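Side-chain contact in chromatin structure-remodeling complex subunit RSC2 (Saccharomyces cerevisiae, PDB 4BB7), which serves as a component of the RSC complex, which remodels nucleosomes in an ATP-dependent reaction, and contributes here its histone H3-binding BAH domain: residues Q72-V77 / R188-T193. Numbering follows the deposited sequence.
Sequences QTVHRV and RVPEPT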
loop_
_atom_site.group_PDB
_atom_site.type_symbol
_atom_site.label_atom_id
_atom_site.label_comp_id
_atom_site.label_asym_id
_atom_site.label_seq_id
_atom_site.Cartn_x
_atom_site.Cartn_y
_atom_site.Cartn_z
ATOM N N GLN A 72 21.304 3.589 10.659
ATOM C CA GLN A 72 20.223 2.713 10.224
ATOM C C GLN A 72 20.657 1.717 9.152
ATOM O O GLN A 72 19.844 0.934 8.662
ATOM C CB GLN A 72 19.034 3.542 9.729
ATOM C CG GLN A 72 18.310 4.306 10.830
ATOM C CD GLN A 72 17.312 5.313 10.292
ATOM O OE1 GLN A 72 17.501 5.885 9.215
ATOM N NE2 GLN A 72 16.240 5.535 11.042
ATOM N N THR A 73 21.937 1.740 8.791
ATOM C CA THR A 73 22.435 0.856 7.737
ATOM C C THR A 73 23.446 -0.173 8.237
ATOM O O THR A 73 23.967 -0.079 9.351
ATOM C CB THR A 73 23.086 1.648 6.584
ATOM O OG1 THR A 73 24.133 2.476 7.104
ATOM C CG2 THR A 73 22.060 2.515 5.869
ATOM N N VAL A 74 23.712 -1.162 7.395
ATOM C CA VAL A 74 24.774 -2.120 7.646
ATOM C C VAL A 74 25.987 -1.720 6.812
ATOM O O VAL A 74 25.893 -1.591 5.588
ATOM C CB VAL A 74 24.336 -3.546 7.270
ATOM C CG1 VAL A 74 25.488 -4.518 7.440
ATOM C CG2 VAL A 74 23.141 -3.969 8.115
ATOM N N HIS A 75 27.121 -1.515 7.475
ATOM C CA HIS A 75 28.327 -1.055 6.794
ATOM C C HIS A 75 29.605 -1.404 7.551
ATOM O O HIS A 75 29.587 -1.642 8.763
ATOM C CB HIS A 75 28.264 0.458 6.587
ATOM C CG HIS A 75 28.065 1.226 7.855
ATOM N ND1 HIS A 75 26.816 1.542 8.344
ATOM C CD2 HIS A 75 28.956 1.728 8.742
ATOM C CE1 HIS A 75 26.945 2.214 9.474
ATOM N NE2 HIS A 75 28.233 2.341 9.737
ATOM N N ARG A 76 30.714 -1.425 6.818
ATOM C CA ARG A 76 32.033 -1.639 7.404
ATOM C C ARG A 76 32.259 -0.673 8.559
ATOM O O ARG A 76 31.945 0.513 8.468
ATOM C CB ARG A 76 33.123 -1.464 6.342
ATOM C CG ARG A 76 33.081 -2.513 5.239
ATOM C CD ARG A 76 33.932 -2.123 4.037
ATOM N NE ARG A 76 35.282 -1.709 4.410
ATOM C CZ ARG A 76 36.326 -1.732 3.586
ATOM N NH1 ARG A 76 36.187 -2.160 2.338
ATOM N NH2 ARG A 76 37.514 -1.333 4.013
ATOM N N VAL A 77 32.811 -1.191 9.648
ATOM C CA VAL A 77 33.000 -0.406 10.858
ATOM C C VAL A 77 33.858 0.832 10.604
ATOM O O VAL A 77 33.808 1.803 11.364
ATOM C CB VAL A 77 33.649 -1.257 11.959
ATOM C CG1 VAL A 77 35.085 -1.598 11.583
ATOM C CG2 VAL A 77 33.601 -0.533 13.287
ATOM N N ARG A 188 30.854 -12.806 7.913
ATOM C CA ARG A 188 29.760 -12.521 6.993
ATOM C C ARG A 188 29.081 -11.200 7.323
ATOM O O ARG A 188 29.057 -10.769 8.477
ATOM C CB ARG A 188 28.736 -13.654 7.009
ATOM C CG ARG A 188 29.192 -14.894 6.264
ATOM C CD ARG A 188 28.310 -16.082 6.575
ATOM N NE ARG A 188 28.649 -17.244 5.761
ATOM C CZ ARG A 188 28.161 -18.462 5.966
ATOM N NH1 ARG A 188 27.318 -18.679 6.969
ATOM N NH2 ARG A 188 28.521 -19.467 5.175
ATOM N N VAL A 189 28.538 -10.555 6.296
ATOM C CA VAL A 189 27.816 -9.306 6.472
ATOM C C VAL A 189 26.592 -9.555 7.334
ATOM O O VAL A 189 25.753 -10.386 6.992
ATOM C CB VAL A 189 27.357 -8.730 5.125
ATOM C CG1 VAL A 189 26.764 -7.338 5.321
ATOM C CG2 VAL A 189 28.522 -8.692 4.145
ATOM N N PRO A 190 26.488 -8.830 8.456
ATOM C CA PRO A 190 25.414 -8.990 9.441
ATOM C C PRO A 190 24.114 -8.333 8.993
ATOM O O PRO A 190 24.112 -7.533 8.057
ATOM C CB PRO A 190 25.966 -8.261 10.665
ATOM C CG PRO A 190 26.803 -7.175 10.082
ATOM C CD PRO A 190 27.426 -7.756 8.834
ATOM N N GLU A 191 23.017 -8.669 9.665
ATOM C CA GLU A 191 21.712 -8.108 9.338
ATOM C C GLU A 191 21.335 -7.008 10.325
ATOM O O GLU A 191 21.725 -7.051 11.492
ATOM C CB GLU A 191 20.646 -9.208 9.347
ATOM C CG GLU A 191 20.887 -10.326 8.342
ATOM C CD GLU A 191 20.517 -9.929 6.924
ATOM O OE1 GLU A 191 19.438 -9.326 6.739
ATOM O OE2 GLU A 191 21.304 -10.219 5.995
ATOM N N PRO A 192 20.568 -6.014 9.860
ATOM C CA PRO A 192 20.100 -4.966 10.770
ATOM C C PRO A 192 19.015 -5.518 11.683
ATOM O O PRO A 192 18.470 -6.588 11.414
ATOM C CB PRO A 192 19.485 -3.940 9.818
ATOM C CG PRO A 192 18.985 -4.767 8.678
ATOM C CD PRO A 192 20.034 -5.840 8.497
ATOM N N THR A 193 18.693 -4.803 12.753
ATOM C CA THR A 193 17.570 -5.227 13.571
ATOM C C THR A 193 16.371 -4.333 13.307
ATOM O O THR A 193 16.497 -3.113 13.206
ATOM C CB THR A 193 17.905 -5.274 15.069
ATOM O OG1 THR A 193 16.745 -5.693 15.799
ATOM C CG2 THR A 193 18.345 -3.918 15.559
#
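V74 of the BAH domain projects its forked side chain onto the extended, proline-containing loop 188-193, meeting V189, P190 and P192. The two methyls divide the work. With CG1 anti to the backbone N (chi1 176°), that branch reaches the V189 and P190 end of the loop, while CG2 is directed at P192. V74 CG1 lies 3.8 Å from V189 CG1, the two valine side chains meeting at a slant, and 4.0 Å from P190 CG, on the pyrrolidine ring. P192 crosses V74 at about a right angle and places its CD 3.6 Å from V74 CG2. Between these apolar touches the P190 carbonyl oxygen faces the fork, 3.4 Å from V74 CG1. Cutting V74 back to an alanine removes both branches and would probably leave V189 CG1 and P192 CD without their methyl partners, opening a gap against the loop. V74 is buried, and its backbone N is hydrogen-bonded to Y132 OH. Y207, on strand 206-207, touches both V189 and P190, and that strand pairs in parallel with 75-76. H75 and T73 point away from the loop, H75 meeting F81 edge-to-face, with its NE2 hydrogen-bonded to S173 OG. H75 ND1 donates to T73 OG1 at 3.1 Å, the hydroxyl oxygen lying 26° out of the imidazole plane.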